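Local coordinates for UPF0678 fatty acid-binding protein-like protein ERS007657_00996 (Mycobacterium tuberculosis, PDB 6R3W), which binds one heme b in a wide surface cleft of a beta-barrel and probably isomerises peroxynitrite to nitrate, which would detoxify reactive nitrogen species, at residues H65-V79 / L83-Y97. Sequence-based numbering, arbitrary orientation.
With HEM (protoporphyrin IX containing Fe), chain B.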
ATOM      1  N   HIS A  65       9.730  -7.020  -4.532  1.00 12.86           N
ATOM      2  CA  HIS A  65       8.616  -6.249  -5.107  1.00 11.58           C
ATOM      3  C   HIS A  65       8.905  -4.746  -4.953  1.00 11.02           C
ATOM      4  O   HIS A  65       9.516  -4.333  -3.948  1.00 12.75           O
ATOM      5  CB  HIS A  65       7.307  -6.666  -4.419  1.00 12.16           C
ATOM      6  CG  HIS A  65       6.105  -5.909  -4.877  1.00 14.03           C
ATOM      7  ND1 HIS A  65       5.585  -4.832  -4.175  1.00 14.33           N
ATOM      8  CD2 HIS A  65       5.313  -6.085  -5.954  1.00 14.27           C
ATOM      9  CE1 HIS A  65       4.487  -4.425  -4.782  1.00 12.97           C
ATOM     10  NE2 HIS A  65       4.320  -5.161  -5.904  1.00 12.58           N
ATOM     11  N   SER A  66       8.344  -3.944  -5.837  1.00 10.77           N
ATOM     12  CA  SER A  66       8.204  -2.496  -5.626  1.00 10.07           C
ATOM     13  C   SER A  66       6.818  -2.100  -6.129  1.00  8.47           C
ATOM     14  O   SER A  66       6.176  -2.906  -6.819  1.00  9.91           O
ATOM     15  CB  SER A  66       9.310  -1.728  -6.301  1.00 11.01           C
ATOM     16  OG  SER A  66       9.259  -1.947  -7.703  1.00 13.79           O
ATOM     17  N   GLU A  67       6.362  -0.916  -5.776  1.00  8.17           N
ATOM     18  CA  GLU A  67       5.153  -0.329  -6.360  1.00  7.75           C
ATOM     19  C   GLU A  67       5.305   1.172  -6.312  1.00  7.26           C
ATOM     20  O   GLU A  67       6.071   1.688  -5.489  1.00  8.44           O
ATOM     21  CB  GLU A  67       3.891  -0.841  -5.666  1.00  8.81           C
ATOM     22  CG  GLU A  67       3.900  -0.646  -4.157  1.00  9.56           C
ATOM     23  CD  GLU A  67       2.762  -1.306  -3.383  1.00  8.54           C
ATOM     24  OE1 GLU A  67       2.285  -2.395  -3.824  1.00  9.86           O
ATOM     25  OE2 GLU A  67       2.399  -0.790  -2.311  1.00  8.83           O
ATOM     26  N   THR A  68       4.556   1.854  -7.142  1.00  7.53           N
ATOM     27  CA  THR A  68       4.670   3.306  -7.276  1.00  7.14           C
ATOM     28  C   THR A  68       3.323   3.862  -7.741  1.00  6.35           C
ATOM     29  O   THR A  68       2.681   3.236  -8.609  1.00  7.46           O
ATOM     30  CB  THR A  68       5.838   3.679  -8.193  1.00  8.01           C
ATOM     31  OG1 THR A  68       5.993   5.100  -8.157  1.00  9.35           O
ATOM     32  CG2 THR A  68       5.658   3.169  -9.601  1.00  7.62           C
ATOM     33  N   GLY A  69       2.975   5.046  -7.272  1.00  7.41           N
ATOM     34  CA  GLY A  69       1.775   5.731  -7.724  1.00  6.68           C
ATOM     35  C   GLY A  69       1.351   6.791  -6.766  1.00  6.73           C
ATOM     36  O   GLY A  69       2.218   7.581  -6.318  1.00  7.85           O
ATOM     37  N   TYR A  70       0.052   6.897  -6.538  1.00  6.69           N
ATOM     38  CA  TYR A  70      -0.564   8.087  -5.937  1.00  6.99           C
ATOM     39  C   TYR A  70      -1.670   7.665  -4.985  1.00  7.42           C
ATOM     40  O   TYR A  70      -2.413   6.721  -5.271  1.00  8.59           O
ATOM     41  CB  TYR A  70      -1.094   9.013  -7.030  1.00  7.74           C
ATOM     42  CG  TYR A  70      -0.069   9.314  -8.085  1.00  7.57           C
ATOM     43  CD1 TYR A  70       0.894  10.290  -7.884  1.00  8.95           C
ATOM     44  CD2 TYR A  70      -0.016   8.593  -9.262  1.00  7.16           C
ATOM     45  CE1 TYR A  70       1.910  10.505  -8.802  1.00  9.32           C
ATOM     46  CE2 TYR A  70       0.960   8.826 -10.210  1.00  7.97           C
ATOM     47  CZ  TYR A  70       1.928   9.775  -9.980  1.00  9.07           C
ATOM     48  OH  TYR A  70       2.880   9.991 -10.940  1.00 10.46           O
ATOM     49  N   LEU A  71      -1.794   8.393  -3.887  1.00  7.43           N
ATOM     50  CA  LEU A  71      -2.938   8.283  -2.971  1.00  8.29           C
ATOM     51  C   LEU A  71      -3.735   9.577  -3.082  1.00  7.85           C
ATOM     52  O   LEU A  71      -3.294  10.603  -2.574  1.00  9.62           O
ATOM     53  CB  LEU A  71      -2.429   8.013  -1.558  1.00  8.30           C
ATOM     54  CG  LEU A  71      -3.508   7.742  -0.505  1.00  9.96           C
ATOM     55  CD1 LEU A  71      -4.399   6.573  -0.876  1.00 11.81           C
ATOM     56  CD2 LEU A  71      -2.880   7.501   0.846  1.00 12.07           C
ATOM     57  N   ARG A  72      -4.850   9.519  -3.782  1.00  8.56           N
ATOM     58  CA  ARG A  72      -5.743  10.669  -4.021  1.00  8.47           C
ATOM     59  C   ARG A  72      -6.756  10.744  -2.884  1.00  7.80           C
ATOM     60  O   ARG A  72      -7.290   9.702  -2.469  1.00  8.33           O
ATOM     61  CB  ARG A  72      -6.494  10.490  -5.345  1.00  8.98           C
ATOM     62  CG  ARG A  72      -5.611  10.570  -6.572  1.00  9.91           C
ATOM     63  CD  ARG A  72      -6.173   9.872  -7.806  1.00 10.01           C
ATOM     64  NE  ARG A  72      -7.580  10.148  -8.051  1.00 10.95           N
ATOM     65  CZ  ARG A  72      -8.070  11.173  -8.743  1.00  9.82           C
ATOM     66  NH1 ARG A  72      -7.274  12.135  -9.211  1.00 11.29           N
ATOM     67  NH2 ARG A  72      -9.370  11.257  -8.910  1.00 12.10           N
ATOM     68  N   VAL A  73      -7.106  11.949  -2.480  1.00  8.34           N
ATOM     69  CA  VAL A  73      -8.278  12.154  -1.609  1.00  8.72           C
ATOM     70  C   VAL A  73      -9.458  12.574  -2.491  1.00  9.51           C
ATOM     71  O   VAL A  73      -9.374  13.609  -3.159  1.00 10.60           O
ATOM     72  CB  VAL A  73      -7.964  13.149  -0.481  1.00  9.03           C
ATOM     73  CG1 VAL A  73      -9.224  13.560   0.259  1.00  9.65           C
ATOM     74  CG2 VAL A  73      -6.952  12.564   0.480  1.00 10.64           C
ATOM     75  N   CYS A  74     -10.495  11.733  -2.520  1.00  9.59           N
ATOM     76  CA  CYS A  74     -11.711  11.907  -3.356  1.00 10.45           C
ATOM     77  C   CYS A  74     -12.774  12.613  -2.496  1.00 10.50           C
ATOM     78  O   CYS A  74     -13.858  12.036  -2.247  1.00 11.26           O
ATOM     79  CB  CYS A  74     -12.178  10.568  -3.987  1.00 10.65           C
ATOM     80  SG  CYS A  74     -11.841   9.075  -2.985  1.00  9.46           S
ATOM     81  N   ARG A  75     -12.439  13.827  -2.053  1.00 10.62           N
ATOM     82  CA  ARG A  75     -13.081  14.595  -0.952  1.00 10.50           C
ATOM     83  C   ARG A  75     -12.641  14.004   0.370  1.00  9.71           C
ATOM     84  O   ARG A  75     -12.483  12.780   0.499  1.00 10.28           O
ATOM     85  CB  ARG A  75     -14.607  14.633  -1.048  1.00 13.26           C
ATOM     86  CG  ARG A  75     -15.115  15.219  -2.355  1.00 13.00           C
ATOM     87  CD  ARG A  75     -16.624  15.235  -2.479  1.00 16.86           C
ATOM     88  NE  ARG A  75     -17.022  15.722  -3.804  1.00 20.27           N
ATOM     89  CZ  ARG A  75     -18.185  16.299  -4.081  1.00 22.68           C
ATOM     90  NH1 ARG A  75     -19.102  16.426  -3.141  1.00 21.50           N
ATOM     91  NH2 ARG A  75     -18.449  16.688  -5.317  1.00 29.44           N
ATOM     92  N   PRO A  76     -12.404  14.852   1.392  1.00  9.60           N
ATOM     93  CA  PRO A  76     -11.976  14.357   2.692  1.00 10.01           C
ATOM     94  C   PRO A  76     -12.778  13.135   3.153  1.00  9.42           C
ATOM     95  O   PRO A  76     -14.021  13.147   3.116  1.00 10.61           O
ATOM     96  CB  PRO A  76     -12.193  15.579   3.582  1.00 10.37           C
ATOM     97  CG  PRO A  76     -11.835  16.727   2.656  1.00 10.23           C
ATOM     98  CD  PRO A  76     -12.403  16.316   1.317  1.00 10.32           C
ATOM     99  N   GLY A  77     -12.054  12.101   3.563  1.00  9.44           N
ATOM    100  CA  GLY A  77     -12.639  10.844   4.080  1.00  9.90           C
ATOM    101  C   GLY A  77     -12.581   9.708   3.063  1.00  9.38           C
ATOM    102  O   GLY A  77     -12.775   8.544   3.465  1.00  9.92           O
ATOM    103  N   CYS A  78     -12.362  10.035   1.804  1.00  8.68           N
ATOM    104  CA  CYS A  78     -12.370   9.109   0.647  1.00  8.17           C
ATOM    105  C   CYS A  78     -10.959   9.026   0.074  1.00  7.89           C
ATOM    106  O   CYS A  78     -10.315  10.089  -0.082  1.00  9.16           O
ATOM    107  CB  CYS A  78     -13.352   9.641  -0.392  1.00  9.10           C
ATOM    108  SG  CYS A  78     -13.522   8.660  -1.905  1.00 10.06           S
ATOM    109  N   VAL A  79     -10.515   7.831  -0.295  1.00  7.64           N
ATOM    110  CA  VAL A  79      -9.200   7.647  -0.945  1.00  7.58           C
ATOM    111  C   VAL A  79      -9.348   6.781  -2.193  1.00  7.50           C
ATOM    112  O   VAL A  79     -10.097   5.797  -2.199  1.00  8.41           O
ATOM    113  CB  VAL A  79      -8.135   7.074   0.012  1.00  9.36           C
ATOM    114  CG1 VAL A  79      -7.486   8.173   0.832  1.00 10.96           C
ATOM    115  CG2 VAL A  79      -8.678   5.995   0.928  1.00 11.35           C
ATOM    116  N   LEU A  83      -1.837   2.488  -8.459  1.00  6.24           N
ATOM    117  CA  LEU A  83      -0.479   1.887  -8.411  1.00  6.49           C
ATOM    118  C   LEU A  83      -0.142   1.129  -9.687  1.00  6.49           C
ATOM    119  O   LEU A  83      -0.994   0.453 -10.277  1.00  6.81           O
ATOM    120  CB  LEU A  83      -0.351   0.921  -7.241  1.00  7.41           C
ATOM    121  CG  LEU A  83      -0.466   1.517  -5.843  1.00  7.87           C
ATOM    122  CD1 LEU A  83      -0.422   0.399  -4.818  1.00  9.18           C
ATOM    123  CD2 LEU A  83       0.615   2.553  -5.587  1.00  9.03           C
ATOM    124  N   ALA A  84       1.139   1.190 -10.033  1.00  6.55           N
ATOM    125  CA  ALA A  84       1.821   0.303 -10.986  1.00  7.13           C
ATOM    126  C   ALA A  84       2.728  -0.664 -10.235  1.00  6.90           C
ATOM    127  O   ALA A  84       3.370  -0.262  -9.228  1.00  7.16           O
ATOM    128  CB  ALA A  84       2.615   1.125 -11.957  1.00  8.05           C
ATOM    129  N   HIS A  85       2.812  -1.876 -10.739  1.00  6.71           N
ATOM    130  CA  HIS A  85       3.670  -2.964 -10.226  1.00  7.05           C
ATOM    131  C   HIS A  85       4.576  -3.461 -11.330  1.00  7.00           C
ATOM    132  O   HIS A  85       4.143  -3.660 -12.483  1.00  7.34           O
ATOM    133  CB  HIS A  85       2.818  -4.132  -9.716  1.00  7.05           C
ATOM    134  CG  HIS A  85       1.883  -3.766  -8.619  1.00  6.69           C
ATOM    135  ND1 HIS A  85       2.229  -3.913  -7.299  1.00  8.37           N
ATOM    136  CD2 HIS A  85       0.618  -3.308  -8.645  1.00  8.04           C
ATOM    137  CE1 HIS A  85       1.232  -3.481  -6.550  1.00  7.45           C
ATOM    138  NE2 HIS A  85       0.244  -3.100  -7.349  1.00  8.14           N
ATOM    139  N   PRO A  86       5.837  -3.791 -10.999  1.00  7.19           N
ATOM    140  CA  PRO A  86       6.796  -4.215 -12.009  1.00  8.01           C
ATOM    141  C   PRO A  86       6.542  -5.638 -12.511  1.00  8.73           C
ATOM    142  O   PRO A  86       7.182  -6.041 -13.473  1.00  9.07           O
ATOM    143  CB  PRO A  86       8.143  -4.128 -11.265  1.00 10.24           C
ATOM    144  CG  PRO A  86       7.766  -4.379  -9.820  1.00 10.84           C
ATOM    145  CD  PRO A  86       6.444  -3.655  -9.659  1.00  7.82           C
ATOM    146  N   SER A  87       5.594  -6.327 -11.868  1.00  8.26           N
ATOM    147  CA  SER A  87       5.088  -7.669 -12.239  1.00  8.87           C
ATOM    148  C   SER A  87       4.101  -7.583 -13.417  1.00  8.58           C
ATOM    149  O   SER A  87       3.516  -8.621 -13.772  1.00 10.08           O
ATOM    150  CB  SER A  87       4.440  -8.293 -11.046  1.00 11.43           C
ATOM    151  OG  SER A  87       3.474  -7.401 -10.532  1.00 13.32           O
ATOM    152  N   GLY A  88       3.828  -6.385 -13.943  1.00  7.73           N
ATOM    153  CA  GLY A  88       2.891  -6.260 -15.078  1.00  7.63           C
ATOM    154  C   GLY A  88       1.444  -6.106 -14.647  1.00  7.00           C
ATOM    155  O   GLY A  88       0.537  -6.494 -15.436  1.00  8.16           O
ATOM    156  N   ILE A  89       1.227  -5.473 -13.504  1.00  7.40           N
ATOM    157  CA  ILE A  89      -0.117  -5.359 -12.917  1.00  6.92           C
ATOM    158  C   ILE A  89      -0.337  -3.901 -12.534  1.00  7.39           C
ATOM    159  O   ILE A  89       0.581  -3.265 -11.957  1.00  7.50           O
ATOM    160  CB  ILE A  89      -0.256  -6.316 -11.717  1.00  7.89           C
ATOM    161  CG1 ILE A  89      -0.068  -7.767 -12.177  1.00  8.19           C
ATOM    162  CG2 ILE A  89      -1.594  -6.106 -11.051  1.00  7.63           C
ATOM    163  CD1 ILE A  89      -0.103  -8.778 -11.085  1.00 11.12           C
ATOM    164  N   THR A  90      -1.527  -3.380 -12.806  1.00  6.68           N
ATOM    165  CA  THR A  90      -1.981  -2.096 -12.252  1.00  6.57           C
ATOM    166  C   THR A  90      -3.101  -2.342 -11.253  1.00  6.24           C
ATOM    167  O   THR A  90      -3.809  -3.378 -11.344  1.00  7.20           O
ATOM    168  CB  THR A  90      -2.456  -1.145 -13.349  1.00  7.16           C
ATOM    169  OG1 THR A  90      -3.549  -1.798 -14.024  1.00  8.20           O
ATOM    170  CG2 THR A  90      -1.347  -0.769 -14.308  1.00  7.64           C
ATOM    171  N   GLU A  91      -3.296  -1.399 -10.353  1.00  6.72           N
ATOM    172  CA  GLU A  91      -4.208  -1.550  -9.190  1.00  9.33           C
ATOM    173  C   GLU A  91      -4.843  -0.177  -8.934  1.00  6.66           C
ATOM    174  O   GLU A  91      -4.103   0.809  -8.790  1.00  8.31           O
ATOM    175  CB  GLU A  91      -3.380  -2.107  -7.981  1.00 12.47           C
ATOM    176  CG  GLU A  91      -4.066  -2.111  -6.633  1.00 17.24           C
ATOM    177  CD  GLU A  91      -3.175  -2.560  -5.503  1.00 14.60           C
ATOM    178  OE1 GLU A  91      -1.935  -2.710  -5.711  1.00  8.63           O
ATOM    179  OE2 GLU A  91      -3.688  -2.654  -4.344  1.00 16.43           O
ATOM    180  N   ILE A  92      -6.164  -0.125  -8.773  1.00  6.93           N
ATOM    181  CA  ILE A  92      -6.853   1.010  -8.136  1.00  6.53           C
ATOM    182  C   ILE A  92      -7.642   0.475  -6.963  1.00  6.26           C
ATOM    183  O   ILE A  92      -8.540  -0.373  -7.168  1.00  7.33           O
ATOM    184  CB  ILE A  92      -7.739   1.784  -9.102  1.00  7.54           C
ATOM    185  CG1 ILE A  92      -6.951   2.270 -10.315  1.00  8.73           C
ATOM    186  CG2 ILE A  92      -8.403   2.928  -8.350  1.00  8.84           C
ATOM    187  CD1 ILE A  92      -7.789   3.030 -11.340  1.00  9.39           C
ATOM    188  N   GLU A  93      -7.276   0.891  -5.755  1.00  6.47           N
ATOM    189  CA  GLU A  93      -8.063   0.531  -4.572  1.00  6.85           C
ATOM    190  C   GLU A  93      -8.817   1.758  -4.110  1.00  6.57           C
ATOM    191  O   GLU A  93      -8.270   2.878  -4.169  1.00  8.39           O
ATOM    192  CB  GLU A  93      -7.172   0.053  -3.443  1.00  7.26           C
ATOM    193  CG  GLU A  93      -6.395  -1.193  -3.761  1.00  9.05           C
ATOM    194  CD  GLU A  93      -6.038  -2.032  -2.555  1.00 11.85           C
ATOM    195  OE1 GLU A  93      -6.735  -1.891  -1.500  1.00 13.42           O
ATOM    196  OE2 GLU A  93      -5.195  -2.949  -2.736  1.00 14.56           O
ATOM    197  N   VAL A  94     -10.056   1.580  -3.714  1.00  7.02           N
ATOM    198  CA  VAL A  94     -10.919   2.687  -3.270  1.00  6.93           C
ATOM    199  C   VAL A  94     -11.305   2.417  -1.827  1.00  7.07           C
ATOM    200  O   VAL A  94     -11.536   1.261  -1.466  1.00  6.91           O
ATOM    201  CB  VAL A  94     -12.124   2.828  -4.202  1.00  7.63           C
ATOM    202  CG1 VAL A  94     -13.004   3.991  -3.797  1.00  9.10           C
ATOM    203  CG2 VAL A  94     -11.694   2.964  -5.651  1.00  8.39           C
ATOM    204  N   GLY A  95     -11.439   3.463  -1.033  1.00  7.03           N
ATOM    205  CA  GLY A  95     -11.942   3.266   0.330  1.00  7.99           C
ATOM    206  C   GLY A  95     -12.011   4.536   1.113  1.00  8.01           C
ATOM    207  O   GLY A  95     -12.287   5.617   0.540  1.00  7.81           O
ATOM    208  N   THR A  96     -11.826   4.405   2.415  1.00  7.68           N
ATOM    209  CA  THR A  96     -12.117   5.462   3.386  1.00  8.07           C
ATOM    210  C   THR A  96     -11.020   5.510   4.438  1.00  8.77           C
ATOM    211  O   THR A  96     -10.245   4.562   4.577  1.00  9.38           O
ATOM    212  CB  THR A  96     -13.495   5.258   4.015  1.00 10.18           C
ATOM    213  OG1 THR A  96     -13.495   4.021   4.726  1.00 12.60           O
ATOM    214  CG2 THR A  96     -14.600   5.273   2.989  1.00 11.24           C
ATOM    215  N   TYR A  97     -11.040   6.560   5.221  1.00  8.66           N
ATOM    216  CA  TYR A  97     -10.179   6.637   6.406  1.00  8.85           C
ATOM    217  C   TYR A  97     -10.866   7.416   7.512  1.00  9.14           C
ATOM    218  O   TYR A  97     -11.838   8.153   7.273  1.00 10.30           O
ATOM    219  CB  TYR A  97      -8.828   7.246   6.060  1.00  9.68           C
ATOM    220  CG  TYR A  97      -8.905   8.645   5.516  1.00  9.70           C
ATOM    221  CD1 TYR A  97      -8.933   9.745   6.363  1.00  9.70           C
ATOM    222  CD2 TYR A  97      -8.967   8.868   4.156  1.00 10.53           C
ATOM    223  CE1 TYR A  97      -9.012  11.033   5.863  1.00 10.79           C
ATOM    224  CE2 TYR A  97      -8.985  10.146   3.640  1.00 10.85           C
ATOM    225  CZ  TYR A  97      -9.039  11.238   4.497  1.00 10.39           C
ATOM    226  OH  TYR A  97      -9.174  12.498   3.982  1.00 13.35           O
TER
HETATM  227  CHA HEM B 201       4.238 -14.332  -5.022  1.00 13.65           C
HETATM  228  CHB HEM B 201       6.736 -11.176  -2.400  1.00 12.11           C
HETATM  229  CHC HEM B 201       3.339  -7.773  -3.184  1.00  9.92           C
HETATM  230  CHD HEM B 201       1.092 -10.828  -6.227  1.00 11.40           C
HETATM  231  C1A HEM B 201       5.206 -13.751  -4.244  1.00 12.77           C
HETATM  232  C2A HEM B 201       6.431 -14.397  -3.861  1.00 12.60           C
HETATM  233  C3A HEM B 201       7.128 -13.500  -3.132  1.00 12.40           C
HETATM  234  C4A HEM B 201       6.344 -12.319  -3.047  1.00 12.35           C
HETATM  235  CMA HEM B 201       8.502 -13.687  -2.551  1.00 14.59           C
HETATM  236  CAA HEM B 201       6.850 -15.802  -4.221  1.00 14.60           C
HETATM  237  CBA HEM B 201       7.993 -15.789  -5.230  1.00 20.06           C
HETATM  238  CGA HEM B 201       7.557 -15.141  -6.500  1.00 25.23           C
HETATM  239  O1A HEM B 201       8.171 -14.138  -6.919  1.00 34.00           O
HETATM  240  O2A HEM B 201       6.615 -15.628  -7.158  1.00 33.30           O
HETATM  241  C1B HEM B 201       5.989  -9.985  -2.343  1.00 11.05           C
HETATM  242  C2B HEM B 201       6.426  -8.810  -1.658  1.00 11.04           C
HETATM  243  C3B HEM B 201       5.449  -7.846  -1.835  1.00 10.92           C
HETATM  244  C4B HEM B 201       4.439  -8.459  -2.709  1.00 10.29           C
HETATM  245  CMB HEM B 201       7.716  -8.659  -0.886  1.00 12.53           C
HETATM  246  CAB HEM B 201       5.347  -6.474  -1.290  1.00 12.13           C
HETATM  247  CBB HEM B 201       5.857  -6.152  -0.118  1.00 13.38           C
HETATM  248  C1C HEM B 201       2.450  -8.300  -4.124  1.00  9.68           C
HETATM  249  C2C HEM B 201       1.366  -7.602  -4.701  1.00  9.76           C
HETATM  250  C3C HEM B 201       0.780  -8.445  -5.609  1.00 10.70           C
HETATM  251  C4C HEM B 201       1.453  -9.714  -5.508  1.00 11.14           C
HETATM  252  CMC HEM B 201       0.981  -6.202  -4.350  1.00 11.07           C
HETATM  253  CAC HEM B 201      -0.304  -8.167  -6.578  1.00 10.31           C
HETATM  254  CBC HEM B 201      -0.342  -7.039  -7.296  1.00 12.23           C
HETATM  255  C1D HEM B 201       1.736 -12.051  -6.092  1.00 11.94           C
HETATM  256  C2D HEM B 201       1.338 -13.250  -6.843  1.00 14.68           C
HETATM  257  C3D HEM B 201       2.207 -14.209  -6.521  1.00 15.86           C
HETATM  258  C4D HEM B 201       3.146 -13.622  -5.542  1.00 13.29           C
HETATM  259  CMD HEM B 201       0.221 -13.346  -7.847  1.00 14.29           C
HETATM  260  CAD HEM B 201       2.445 -15.447  -7.339  1.00 23.95           C
HETATM  261  CBD HEM B 201       1.726 -16.587  -6.779  1.00 22.60           C
HETATM  262  CGD HEM B 201       1.934 -17.815  -7.669  1.00 19.07           C
HETATM  263  O1D HEM B 201       2.793 -17.966  -8.601  1.00 26.26           O
HETATM  264  O2D HEM B 201       1.202 -18.680  -7.458  1.00 18.18           O
HETATM  265  NA  HEM B 201       5.198 -12.459  -3.742  1.00 11.41           N
HETATM  266  NB  HEM B 201       4.815  -9.728  -2.954  1.00 10.89           N
HETATM  267  NC  HEM B 201       2.469  -9.587  -4.590  1.00 10.49           N
HETATM  268  ND  HEM B 201       2.843 -12.313  -5.324  1.00 12.17           N
HETATM  269 FE   HEM B 201       3.775 -11.086  -4.115  1.00 11.25          FE
HETATM  270  O   HOH W   1       4.953 -10.410  -5.779  1.00 17.01           O
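His-65 and His-85 meet at their ring edges beside the heme. His-65 NE2 and His-85 ND1 share a hydrogen bond of 2.8 Å, and either nitrogen could be the donor. The rings meet rim to rim, neither over the face of the other, with planes 36° apart. With CG anti to the backbone N (chi1 178°), one face of the His-65 ring lies against the porphyrin, with HEM CHC 3.6 Å above the ring plane, over its centre. The other nitrogen, His-65 ND1, is hydrogen-bonded to Gln-53. His-85 turns a face to the heme vinyl carbon CBC and donates its NE2 hydrogen to Glu-91 OE1 at 2.8 Å, nearly in the ring plane. Both ring nitrogens of each histidine are therefore used, which fixes the ring rotations. Glu-67 runs alongside His-85, with OE1 3.1 Å from His-85 CE1. Glu-67 OE2 is hydrogen-bonded to Tyr-51 and forms a salt bridge with Arg-130, which also pairs with Glu-91. This shared arginine probably offsets the like charges of the two carboxylates.

The outer side of the sheet is looser. Thr-68 and Ala-84 form a hydrogen-bonded antiparallel pair, but their exposed side chains barely meet. Ser-66 OG lies 3.6 Å from Pro-86 CG at the ring rim.

A second packed patch lies at the far end. The Tyr-97 ring folds over the turn, with Gly-77 CA above one face, 3.9 Å from the centroid, in a CH-pi contact. Tyr-97 OH accepts the Gly-77 N-H at 2.9 Å. Val-79 CG1 packs obliquely against the ring. The turn from Arg-75 to Cys-78 is type II, and the Cys-74–Cys-78 disulfide closes the loop at its base.

Strand 78-85 is shared by two consecutive hairpins, one closed by this turn, the other by the loop with a G1 bulge at Gly-88 and Ile-89. They form part of the antiparallel nitrobindin barrel, whose wide surface cleft holds the heme.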